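Local coordinates for D-aminopeptidase (Burkholderia sp. LK4, PDB 5TZB), which probably removes N-terminal beta-amino acids from small peptides, as a beta-aminopeptidase of peptidase family S58 within the Ntn hydrolases, at residues C[51-56]-C[181-186]; C[109-114]-C[142-147]; C[113-118]-C[154-159]; C[146-151]-C[187-192]. All blocks are in the same frame, centred on the assembly; numbering follows the deposited sequence.

Interaction 1: residues C[51-56]-C[181-186]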
loop_
_atom_site.group_PDB
_atom_site.type_symbol
_atom_site.label_atom_id
_atom_site.label_comp_id
_atom_site.label_asym_id
_atom_site.label_seq_id
_atom_site.Cartn_x
_atom_site.Cartn_y
_atom_site.Cartn_z
ATOM N N HIS C 51 7.898 -27.592 16.535
ATOM C CA HIS C 51 8.310 -26.670 17.588
ATOM C C HIS C 51 9.702 -27.052 18.096
ATOM O O HIS C 51 10.088 -28.223 18.052
ATOM C CB HIS C 51 7.347 -26.681 18.790
ATOM C CG HIS C 51 5.946 -26.240 18.485
ATOM N ND1 HIS C 51 5.650 -25.031 17.891
ATOM C CD2 HIS C 51 4.754 -26.811 18.783
ATOM C CE1 HIS C 51 4.339 -24.902 17.784
ATOM N NE2 HIS C 51 3.772 -25.965 18.326
ATOM N N CYS C 52 10.458 -26.060 18.553
ATOM C CA CYS C 52 11.602 -26.303 19.431
ATOM C C CYS C 52 11.443 -25.389 20.635
ATOM O O CYS C 52 11.395 -24.171 20.493
ATOM C CB CYS C 52 12.940 -26.063 18.738
ATOM S SG CYS C 52 14.352 -26.260 19.860
ATOM N N THR C 53 11.314 -25.990 21.812
ATOM C CA THR C 53 10.994 -25.264 23.036
ATOM C C THR C 53 12.201 -25.158 23.964
ATOM O O THR C 53 12.839 -26.166 24.274
ATOM C CB THR C 53 9.823 -25.945 23.774
ATOM O OG1 THR C 53 8.698 -26.004 22.889
ATOM C CG2 THR C 53 9.437 -25.173 25.048
ATOM N N LEU C 54 12.543 -23.934 24.359
ATOM C CA LEU C 54 13.659 -23.700 25.272
ATOM C C LEU C 54 13.162 -23.256 26.632
ATOM O O LEU C 54 12.546 -22.200 26.764
ATOM C CB LEU C 54 14.606 -22.644 24.710
ATOM C CG LEU C 54 15.193 -22.987 23.343
ATOM C CD1 LEU C 54 16.147 -21.891 22.887
ATOM C CD2 LEU C 54 15.871 -24.366 23.377
ATOM N N ASN C 55 13.429 -24.052 27.654
ATOM C CA ASN C 55 13.058 -23.656 28.993
ATOM C C ASN C 55 14.222 -24.027 29.912
ATOM O O ASN C 55 14.519 -25.208 30.112
ATOM C CB ASN C 55 11.747 -24.338 29.400
ATOM C CG ASN C 55 11.340 -24.052 30.839
ATOM O OD1 ASN C 55 12.099 -23.477 31.631
ATOM N ND2 ASN C 55 10.129 -24.467 31.188
ATOM N N GLU C 56 14.869 -23.012 30.480
ATOM C CA GLU C 56 16.023 -23.225 31.339
ATOM C C GLU C 56 16.032 -22.149 32.406
ATOM O O GLU C 56 16.052 -20.959 32.093
ATOM C CB GLU C 56 17.328 -23.189 30.530
ATOM C CG GLU C 56 17.521 -24.380 29.604
ATOM C CD GLU C 56 18.240 -25.539 30.262
ATOM O OE1 GLU C 56 19.127 -25.290 31.109
ATOM O OE2 GLU C 56 17.915 -26.702 29.926
ATOM N N GLY C 181 -0.071 -23.383 23.168
ATOM C CA GLY C 181 0.307 -22.714 24.401
ATOM C C GLY C 181 1.771 -22.304 24.422
ATOM O O GLY C 181 2.330 -21.872 23.399
ATOM N N GLY C 182 2.404 -22.490 25.575
ATOM C CA GLY C 182 3.788 -22.093 25.785
ATOM C C GLY C 182 4.816 -23.044 25.203
ATOM O O GLY C 182 5.625 -23.609 25.939
ATOM N N VAL C 183 4.795 -23.196 23.881
ATOM C CA VAL C 183 5.724 -24.067 23.173
ATOM C C VAL C 183 6.347 -23.366 21.978
ATOM O O VAL C 183 5.790 -22.391 21.464
ATOM C CB VAL C 183 5.025 -25.350 22.660
ATOM C CG1 VAL C 183 4.543 -26.210 23.820
ATOM C CG2 VAL C 183 3.869 -24.985 21.755
ATOM N N GLY C 184 7.501 -23.861 21.536
ATOM C CA GLY C 184 8.145 -23.319 20.347
ATOM C C GLY C 184 8.315 -21.823 20.464
ATOM O O GLY C 184 8.791 -21.323 21.484
ATOM N N GLY C 185 7.860 -21.097 19.450
ATOM C CA GLY C 185 7.964 -19.655 19.479
ATOM C C GLY C 185 7.064 -19.018 20.532
ATOM O O GLY C 185 7.299 -17.887 20.946
ATOM N N GLY C 186 6.039 -19.737 20.983
ATOM C CA GLY C 186 5.102 -19.158 21.934
ATOM C C GLY C 186 5.457 -19.376 23.395
ATOM O O GLY C 186 4.735 -18.938 24.292
#
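H51 and T53, near the middle of strand 48-56, pack against the V183-G184 corner of a glycine-rich loop that follows helix 163-172, in a partly buried contact at a strand that is outermost in the five-stranded sheet within this chain. One straight hydrogen bond fixes the join: G184 N gives its hydrogen to T53 OG1 at 2.8 Å, with an N-H...O angle of 179°. A threonine suits this place because its first torsion (chi1 -57°) sets OG1 beside the backbone N, from where the hydroxyl meets the loop amide, while CG2, anti to that N, lies on T187. Next to this bond, G184 CA comes within 3.4 Å of C52 O in a CA-H...O contact.

H51 covers the same corner. Its CB lies 3.8 Å from G184 CA, an approach that suits a residue with no side chain, and the backbone of G184, with phi at +53°, is also one that glycine adopts readily. Over one face of the imidazole sits V183 CG2, 3.7 Å from the ring centroid, a CH-pi contact; this branch touches both NE2 and CD2. The ring's rotation is held from two sides, since ND1 is hydrogen-bonded to T68 and NE2 to A179 O. T68 OG1 also binds G185 N, so one hydroxyl serves both segments.

Within the loop, V183 N bonds G181 O at 2.8 Å. The loop thus docks through the G184 backbone and the V183 side chain, as a compact glycine-rich inverse gamma turn centred on G182 and followed by a 3-10 segment at 185-186.

Interaction 2: residues C[109-114]-C[142-147]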
loop_
_atom_site.group_PDB
_atom_site.type_symbol
_atom_site.label_atom_id
_atom_site.label_comp_id
_atom_site.label_asym_id
_atom_site.label_seq_id
_atom_site.Cartn_x
_atom_site.Cartn_y
_atom_site.Cartn_z
ATOM N N THR C 109 9.769 -20.768 0.815
ATOM C CA THR C 109 10.545 -21.242 1.955
ATOM C C THR C 109 9.612 -21.709 3.062
ATOM O O THR C 109 8.411 -21.476 2.987
ATOM C CB THR C 109 11.446 -20.141 2.553
ATOM O OG1 THR C 109 10.617 -19.063 3.023
ATOM C CG2 THR C 109 12.448 -19.626 1.518
ATOM N N PRO C 110 10.166 -22.341 4.106
ATOM C CA PRO C 110 9.337 -22.469 5.306
ATOM C C PRO C 110 9.065 -21.108 5.935
ATOM O O PRO C 110 9.702 -20.105 5.589
ATOM C CB PRO C 110 10.191 -23.304 6.263
ATOM C CG PRO C 110 11.255 -23.901 5.438
ATOM C CD PRO C 110 11.458 -23.047 4.236
ATOM N N ILE C 111 8.119 -21.111 6.859
ATOM C CA ILE C 111 7.799 -19.985 7.711
ATOM C C ILE C 111 8.210 -20.307 9.128
ATOM O O ILE C 111 7.965 -21.412 9.600
ATOM C CB ILE C 111 6.290 -19.682 7.707
ATOM C CG1 ILE C 111 5.822 -19.359 6.293
ATOM C CG2 ILE C 111 5.951 -18.538 8.669
ATOM C CD1 ILE C 111 4.311 -19.476 6.130
ATOM N N ALA C 112 8.810 -19.343 9.815
ATOM C CA ALA C 112 9.206 -19.559 11.193
ATOM C C ALA C 112 8.723 -18.414 12.091
ATOM O O ALA C 112 8.626 -17.260 11.663
ATOM C CB ALA C 112 10.705 -19.740 11.293
ATOM N N TYR C 113 8.335 -18.777 13.313
ATOM C CA TYR C 113 8.021 -17.836 14.380
ATOM C C TYR C 113 9.102 -17.896 15.454
ATOM O O TYR C 113 9.502 -18.992 15.840
ATOM C CB TYR C 113 6.689 -18.173 15.050
ATOM C CG TYR C 113 5.430 -18.108 14.222
ATOM C CD1 TYR C 113 5.407 -17.536 12.960
ATOM C CD2 TYR C 113 4.240 -18.616 14.734
ATOM C CE1 TYR C 113 4.223 -17.483 12.224
ATOM C CE2 TYR C 113 3.065 -18.564 14.016
ATOM C CZ TYR C 113 3.060 -18.001 12.769
ATOM O OH TYR C 113 1.875 -17.958 12.072
ATOM N N THR C 114 9.539 -16.753 15.979
ATOM C CA THR C 114 10.433 -16.769 17.139
ATOM C C THR C 114 10.294 -15.453 17.926
ATOM O O THR C 114 9.316 -14.749 17.755
ATOM C CB THR C 114 11.895 -17.018 16.709
ATOM O OG1 THR C 114 12.717 -17.238 17.862
ATOM C CG2 THR C 114 12.434 -15.866 15.887
ATOM N N MET C 142 15.123 -16.315 0.519
ATOM C CA MET C 142 14.501 -15.258 1.323
ATOM C C MET C 142 13.418 -15.822 2.265
ATOM O O MET C 142 12.218 -15.671 1.996
ATOM C CB MET C 142 13.909 -14.180 0.406
ATOM C CG MET C 142 14.953 -13.433 -0.463
ATOM S SD MET C 142 14.213 -12.221 -1.570
ATOM C CE MET C 142 13.324 -13.296 -2.709
ATOM N N PRO C 143 13.835 -16.481 3.362
ATOM C CA PRO C 143 12.884 -17.096 4.306
ATOM C C PRO C 143 11.957 -16.095 5.022
ATOM O O PRO C 143 12.334 -14.947 5.276
ATOM C CB PRO C 143 13.793 -17.800 5.320
ATOM C CG PRO C 143 15.155 -17.927 4.619
ATOM C CD PRO C 143 15.236 -16.718 3.743
ATOM N N VAL C 144 10.744 -16.538 5.334
ATOM C CA VAL C 144 9.809 -15.709 6.077
ATOM C C VAL C 144 9.919 -16.024 7.561
ATOM O O VAL C 144 9.637 -17.140 7.992
ATOM C CB VAL C 144 8.347 -15.912 5.609
ATOM C CG1 VAL C 144 7.375 -15.107 6.505
ATOM C CG2 VAL C 144 8.187 -15.501 4.127
ATOM N N VAL C 145 10.350 -15.041 8.343
ATOM C CA VAL C 145 10.450 -15.211 9.781
ATOM C C VAL C 145 9.685 -14.068 10.418
ATOM O O VAL C 145 9.827 -12.914 10.001
ATOM C CB VAL C 145 11.906 -15.230 10.276
ATOM C CG1 VAL C 145 11.956 -15.454 11.789
ATOM C CG2 VAL C 145 12.687 -16.324 9.568
ATOM N N MET C 146 8.820 -14.400 11.379
ATOM C CA MET C 146 8.029 -13.400 12.079
ATOM C C MET C 146 8.255 -13.576 13.568
ATOM O O MET C 146 8.851 -14.568 13.984
ATOM C CB MET C 146 6.556 -13.525 11.696
ATOM C CG MET C 146 6.312 -13.185 10.220
ATOM S SD MET C 146 4.602 -13.380 9.698
ATOM C CE MET C 146 4.517 -15.164 9.554
ATOM N N GLU C 147 7.797 -12.619 14.377
ATOM C CA GLU C 147 8.158 -12.616 15.784
ATOM C C GLU C 147 7.129 -11.958 16.689
ATOM O O GLU C 147 6.301 -11.171 16.231
ATOM C CB GLU C 147 9.503 -11.902 15.980
ATOM C CG GLU C 147 9.544 -10.456 15.481
ATOM C CD GLU C 147 8.866 -9.450 16.430
ATOM O OE1 GLU C 147 8.770 -9.716 17.652
ATOM O OE2 GLU C 147 8.438 -8.382 15.940
#
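A112 and T114 exchange backbone hydrogen bonds with V144 and M146, and this is the tight part of the contact: A112 N bonds V144 O at 3.0 Å, M146 N bonds A112 O at 2.9 Å, and T114 N bonds M146 O at 3.0 Å. On the face carrying I111 and Y113, the bend in M146 (chi3 -77°) turns its methyl back toward the neighbouring strand. CE then meets the edge of the Y113 ring, 3.5 Å from CE1 and near the ring plane, and touches I111 CG2 at 3.8 Å. A flexible methionine suits a site between an aromatic edge and a branched side chain. The ring's OH reaches beyond the pair to L217 O and T263.

Strands 111-115 and 144-148 run parallel, with 24° between segments 111-114 and 144-147, as the two strands of a beta-alpha-beta unit whose connection includes helix 119-129. On the opposite face, small A112 packs beside V145, CB to CG2 4.3 Å, with V122 of that helix above A112.

Towards T109 and P143 the pairing slackens, though it stays buried. V144 N reaches T109 OG1 only by a weak bond of 3.4 Å, and the same hydroxyl donates to P110 O at 2.9 Å. Beyond it, M142 turns away and packs on D94 of the second subunit.

Interaction 3: residues C[113-118]-C[154-159]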
loop_
_atom_site.group_PDB
_atom_site.type_symbol
_atom_site.label_atom_id
_atom_site.label_comp_id
_atom_site.label_asym_id
_atom_site.label_seq_id
_atom_site.Cartn_x
_atom_site.Cartn_y
_atom_site.Cartn_z
ATOM N N TYR C 113 8.335 -18.777 13.313
ATOM C CA TYR C 113 8.021 -17.836 14.380
ATOM C C TYR C 113 9.102 -17.896 15.454
ATOM O O TYR C 113 9.502 -18.992 15.840
ATOM C CB TYR C 113 6.689 -18.173 15.050
ATOM C CG TYR C 113 5.430 -18.108 14.222
ATOM C CD1 TYR C 113 5.407 -17.536 12.960
ATOM C CD2 TYR C 113 4.240 -18.616 14.734
ATOM C CE1 TYR C 113 4.223 -17.483 12.224
ATOM C CE2 TYR C 113 3.065 -18.564 14.016
ATOM C CZ TYR C 113 3.060 -18.001 12.769
ATOM O OH TYR C 113 1.875 -17.958 12.072
ATOM N N THR C 114 9.539 -16.753 15.979
ATOM C CA THR C 114 10.433 -16.769 17.139
ATOM C C THR C 114 10.294 -15.453 17.926
ATOM O O THR C 114 9.316 -14.749 17.755
ATOM C CB THR C 114 11.895 -17.018 16.709
ATOM O OG1 THR C 114 12.717 -17.238 17.862
ATOM C CG2 THR C 114 12.434 -15.866 15.887
ATOM N N ASN C 115 11.247 -15.127 18.799
ATOM C CA ASN C 115 11.201 -13.852 19.518
ATOM C C ASN C 115 11.891 -12.735 18.727
ATOM O O ASN C 115 12.630 -13.020 17.788
ATOM C CB ASN C 115 11.842 -13.979 20.899
ATOM C CG ASN C 115 13.344 -14.184 20.822
ATOM O OD1 ASN C 115 14.099 -13.234 20.601
ATOM N ND2 ASN C 115 13.788 -15.419 21.025
ATOM N N THR C 116 11.661 -11.482 19.128
ATOM C CA THR C 116 12.106 -10.310 18.366
ATOM C C THR C 116 13.614 -10.237 18.113
ATOM O O THR C 116 14.043 -9.762 17.062
ATOM C CB THR C 116 11.679 -8.992 19.058
ATOM O OG1 THR C 116 10.329 -9.111 19.543
ATOM C CG2 THR C 116 11.778 -7.826 18.072
ATOM N N HIS C 117 14.418 -10.679 19.071
ATOM C CA HIS C 117 15.857 -10.532 18.939
ATOM C C HIS C 117 16.545 -11.756 18.325
ATOM O O HIS C 117 17.763 -11.790 18.197
ATOM C CB HIS C 117 16.459 -10.188 20.302
ATOM C CG HIS C 117 16.108 -8.806 20.764
ATOM N ND1 HIS C 117 16.487 -8.299 21.988
ATOM C CD2 HIS C 117 15.428 -7.814 20.140
ATOM C CE1 HIS C 117 16.038 -7.062 22.110
ATOM N NE2 HIS C 117 15.395 -6.741 20.997
ATOM N N SER C 118 15.758 -12.736 17.909
ATOM C CA SER C 118 16.310 -13.944 17.317
ATOM C C SER C 118 15.957 -14.112 15.832
ATOM O O SER C 118 16.322 -15.120 15.216
ATOM C CB SER C 118 15.823 -15.171 18.104
ATOM O OG SER C 118 16.259 -15.127 19.450
ATOM N N ASN C 154 11.400 -14.074 29.219
ATOM C CA ASN C 154 12.597 -14.590 28.554
ATOM C C ASN C 154 13.732 -13.575 28.568
ATOM O O ASN C 154 13.491 -12.365 28.504
ATOM C CB ASN C 154 12.280 -14.966 27.099
ATOM C CG ASN C 154 13.490 -15.501 26.349
ATOM O OD1 ASN C 154 14.137 -16.453 26.791
ATOM N ND2 ASN C 154 13.823 -14.864 25.227
ATOM N N ASP C 155 14.963 -14.071 28.629
ATOM C CA ASP C 155 16.153 -13.239 28.499
ATOM C C ASP C 155 16.342 -12.890 27.021
ATOM O O ASP C 155 17.174 -13.471 26.327
ATOM C CB ASP C 155 17.372 -13.980 29.065
ATOM C CG ASP C 155 18.666 -13.190 28.926
ATOM O OD1 ASP C 155 18.616 -11.943 28.865
ATOM O OD2 ASP C 155 19.738 -13.829 28.892
ATOM N N ILE C 156 15.564 -11.925 26.545
ATOM C CA ILE C 156 15.477 -11.691 25.113
ATOM C C ILE C 156 16.748 -11.039 24.564
ATOM O O ILE C 156 17.049 -11.171 23.374
ATOM C CB ILE C 156 14.238 -10.832 24.748
ATOM C CG1 ILE C 156 13.903 -10.991 23.259
ATOM C CG2 ILE C 156 14.436 -9.355 25.151
ATOM C CD1 ILE C 156 12.614 -10.307 22.810
ATOM N N TRP C 157 17.494 -10.351 25.429
ATOM C CA TRP C 157 18.761 -9.749 25.025
ATOM C C TRP C 157 19.861 -10.797 24.943
ATOM O O TRP C 157 20.900 -10.573 24.328
ATOM C CB TRP C 157 19.156 -8.632 25.992
ATOM C CG TRP C 157 18.368 -7.378 25.789
ATOM C CD1 TRP C 157 17.350 -6.909 26.577
ATOM C CD2 TRP C 157 18.527 -6.421 24.727
ATOM N NE1 TRP C 157 16.863 -5.723 26.065
ATOM C CE2 TRP C 157 17.562 -5.407 24.931
ATOM C CE3 TRP C 157 19.384 -6.330 23.624
ATOM C CZ2 TRP C 157 17.444 -4.307 24.080
ATOM C CZ3 TRP C 157 19.261 -5.247 22.778
ATOM C CH2 TRP C 157 18.296 -4.245 23.010
ATOM N N GLY C 158 19.609 -11.954 25.545
ATOM C CA GLY C 158 20.569 -13.037 25.569
ATOM C C GLY C 158 20.700 -13.744 24.229
ATOM O O GLY C 158 21.672 -14.467 24.013
ATOM N N GLN C 159 19.710 -13.563 23.358
ATOM C CA GLN C 159 19.713 -14.149 22.008
ATOM C C GLN C 159 20.064 -15.632 22.067
ATOM O O GLN C 159 21.090 -16.069 21.537
ATOM C CB GLN C 159 20.668 -13.369 21.077
ATOM C CG GLN C 159 20.149 -11.948 20.739
ATOM C CD GLN C 159 21.051 -11.152 19.787
ATOM O OE1 GLN C 159 22.247 -11.001 20.025
ATOM N NE2 GLN C 159 20.467 -10.623 18.718
HETATM O O HOH W 1 16.602 -13.456 21.819
#
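H117 and W157 meet helped by their first torsions, each of which sets CG beside its own backbone N (H117 chi1 -70°), and W157 chi2 of 105° turns the indole face to the imidazole. The H117 edge points at the W157 face: CE1 lies over the centre of the indole, 3.6 Å from CE2, in an edge-to-face pair with the planes 59° apart. I156 lies against the same imidazole, CD1 over one face, CG1 and CG2 close to ND1, so an extended, branched aliphatic chain is well placed here. H117 ND1 makes a weak bond to I156 O at 3.2 Å, while NE2 is hydrogen-bonded to C141 N of the second subunit; the NE2 bond, with help from the weak ND1 one, probably sets the ring's rotation.

Q159 adds a further bond. Its NE2 bonds H117 O at 3.0 Å, lying in the carbonyl plane, and also bonds D124 O of the second subunit; an amide can serve two such acceptors at once. Between the segments a water donates to N115 OD1 and to I156 O, 2.8 Å each, and accepts from S118 OG at 2.9 Å.

N115 OD1 also accepts a hydrogen bond from H117 N at 3.0 Å, and ND2 is tied to T65. An asparagine fits because it can bend back over its own chain: this Asx turn, nested in a type I beta turn from N115 to S118, follows strand 111-115 where the chain reaches the subunit interface.

Interaction 4: residues C[146-151]-C[187-192]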
loop_
_atom_site.group_PDB
_atom_site.type_symbol
_atom_site.label_atom_id
_atom_site.label_comp_id
_atom_site.label_asym_id
_atom_site.label_seq_id
_atom_site.Cartn_x
_atom_site.Cartn_y
_atom_site.Cartn_z
ATOM N N MET C 146 8.820 -14.400 11.379
ATOM C CA MET C 146 8.029 -13.400 12.079
ATOM C C MET C 146 8.255 -13.576 13.568
ATOM O O MET C 146 8.851 -14.568 13.984
ATOM C CB MET C 146 6.556 -13.525 11.696
ATOM C CG MET C 146 6.312 -13.185 10.220
ATOM S SD MET C 146 4.602 -13.380 9.698
ATOM C CE MET C 146 4.517 -15.164 9.554
ATOM N N GLU C 147 7.797 -12.619 14.377
ATOM C CA GLU C 147 8.158 -12.616 15.784
ATOM C C GLU C 147 7.129 -11.958 16.689
ATOM O O GLU C 147 6.301 -11.171 16.231
ATOM C CB GLU C 147 9.503 -11.902 15.980
ATOM C CG GLU C 147 9.544 -10.456 15.481
ATOM C CD GLU C 147 8.866 -9.450 16.430
ATOM O OE1 GLU C 147 8.770 -9.716 17.652
ATOM O OE2 GLU C 147 8.438 -8.382 15.940
ATOM N N THR C 148 7.198 -12.289 17.974
ATOM C CA THR C 148 6.579 -11.480 19.022
ATOM C C THR C 148 7.595 -11.354 20.182
ATOM O O THR C 148 8.612 -12.053 20.208
ATOM C CB THR C 148 5.237 -12.082 19.498
ATOM O OG1 THR C 148 5.456 -13.416 19.956
ATOM C CG2 THR C 148 4.212 -12.118 18.340
ATOM N N TYR C 149 7.322 -10.468 21.132
ATOM C CA TYR C 149 8.305 -10.079 22.150
ATOM C C TYR C 149 8.099 -10.775 23.511
ATOM O O TYR C 149 7.135 -10.482 24.221
ATOM C CB TYR C 149 8.254 -8.553 22.298
ATOM C CG TYR C 149 9.096 -7.962 23.399
ATOM C CD1 TYR C 149 10.452 -7.724 23.223
ATOM C CD2 TYR C 149 8.517 -7.605 24.618
ATOM C CE1 TYR C 149 11.227 -7.166 24.252
ATOM C CE2 TYR C 149 9.274 -7.049 25.644
ATOM C CZ TYR C 149 10.627 -6.828 25.455
ATOM O OH TYR C 149 11.370 -6.279 26.483
ATOM N N ASP C 150 9.011 -11.679 23.878
ATOM C CA ASP C 150 8.927 -12.387 25.157
ATOM C C ASP C 150 9.881 -11.814 26.211
ATOM O O ASP C 150 10.392 -12.543 27.045
ATOM C CB ASP C 150 9.212 -13.894 24.984
ATOM C CG ASP C 150 10.532 -14.191 24.249
ATOM O OD1 ASP C 150 11.427 -13.328 24.192
ATOM O OD2 ASP C 150 10.687 -15.323 23.746
ATOM N N GLY C 151 10.110 -10.505 26.160
ATOM C CA GLY C 151 11.076 -9.841 27.023
ATOM C C GLY C 151 10.836 -9.927 28.520
ATOM O O GLY C 151 11.765 -9.767 29.306
ATOM N N THR C 187 6.600 -20.010 23.628
ATOM C CA THR C 187 7.005 -20.435 24.965
ATOM C C THR C 187 6.915 -19.338 26.030
ATOM O O THR C 187 6.340 -19.560 27.095
ATOM C CB THR C 187 8.434 -21.015 24.932
ATOM O OG1 THR C 187 8.439 -22.186 24.099
ATOM C CG2 THR C 187 8.894 -21.412 26.324
ATOM N N GLY C 188 7.449 -18.155 25.752
ATOM C CA GLY C 188 7.449 -17.114 26.762
ATOM C C GLY C 188 6.430 -16.008 26.566
ATOM O O GLY C 188 6.564 -14.930 27.151
ATOM N N MET C 189 5.388 -16.278 25.784
ATOM C CA MET C 189 4.432 -15.242 25.412
ATOM C C MET C 189 3.256 -15.084 26.385
ATOM O O MET C 189 2.905 -15.991 27.145
ATOM C CB MET C 189 3.911 -15.514 23.999
ATOM C CG MET C 189 5.027 -15.549 22.954
ATOM S SD MET C 189 6.052 -14.057 23.029
ATOM C CE MET C 189 7.449 -14.551 22.014
ATOM N N ILE C 190 2.666 -13.899 26.339
ATOM C CA ILE C 190 1.613 -13.478 27.252
ATOM C C ILE C 190 0.474 -12.852 26.452
ATOM O O ILE C 190 0.707 -11.981 25.617
ATOM C CB ILE C 190 2.164 -12.473 28.275
ATOM C CG1 ILE C 190 3.225 -13.147 29.153
ATOM C CG2 ILE C 190 1.045 -11.860 29.099
ATOM C CD1 ILE C 190 3.978 -12.187 30.076
ATOM N N CYS C 191 -0.751 -13.305 26.691
ATOM C CA CYS C 191 -1.905 -12.840 25.925
ATOM C C CYS C 191 -3.059 -12.457 26.850
ATOM O O CYS C 191 -3.441 -13.220 27.739
ATOM C CB CYS C 191 -2.343 -13.908 24.923
ATOM S SG CYS C 191 -3.745 -13.439 23.878
ATOM N N HIS C 192 -3.591 -11.256 26.652
ATOM C CA HIS C 192 -4.617 -10.707 27.535
ATOM C C HIS C 192 -4.240 -10.841 29.016
ATOM O O HIS C 192 -5.084 -11.115 29.875
ATOM C CB HIS C 192 -5.975 -11.356 27.244
ATOM C CG HIS C 192 -6.594 -10.871 25.967
ATOM N ND1 HIS C 192 -7.142 -9.610 25.844
ATOM C CD2 HIS C 192 -6.751 -11.468 24.760
ATOM C CE1 HIS C 192 -7.613 -9.454 24.616
ATOM N NE2 HIS C 192 -7.394 -10.569 23.942
HETATM O O HOH W 2 8.667 -17.352 23.454
#
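The flat carboxylate of D150 meets the M189 methyl, CE lying 3.8 Å from OD2, and is held at both oxygens, OD1 by N154 and OD2 by T65. This is loop packing in which the stretch of chain 148-150, leading out of strand 144-148 in the five-stranded sheet, meets the chain entering the small hairpin of strands 190-191 and 194-195. The Y149 ring stands apart from M189: it has G151 N over the centre of one face, 3.5 Å above the plane, and it also meets W140 of the second subunit, the two planes inclined at about 45°.

M189 contributes the largest share of the contact. A bend at chi2 (-53°) folds the chain so that the thioether comes across both T148 and D150, with CE 3.5 Å from D150 CB. T148 OG1 lies close to the same group, 3.1 Å from CE and 3.2 Å from SD, and is itself hydrogen-bonded to Q219. An unbranched, flexible methionine suits this place because it can fold its thioether across the T148 and D150 CB atoms.

G188, with no side chain, lets D150 come near, CB to G188 O 3.6 Å. One water bridges the two, donating to D150 OD2 at 2.9 Å and accepting from G188 N at 2.7 Å.

Overall arrangement
Interactions 2, 3 and 4 follow the beta-alpha-beta unit outward: 2 pairs the strands, and 3 and 4 take up the loops leaving their ends, with centres 9 Å apart. E147 OE1 and T116 OG1, 2.5 Å apart, probably hydrogen-bond between interactions 2 and 3, while N115 CB lies 3.4 Å from D150 OD2 between 3 and 4. In interaction 1 the 181-186 loop docks on outermost strand 48-56 of the same sheet; it meets interaction 4 through T53 CG2 and T187 OG1, 3.3 Å apart. T148 of interaction 4 touches S259, just after the unmodelled 247-258; since S58 enzymes mature by self-cleavage before a serine, the active site probably lies nearby.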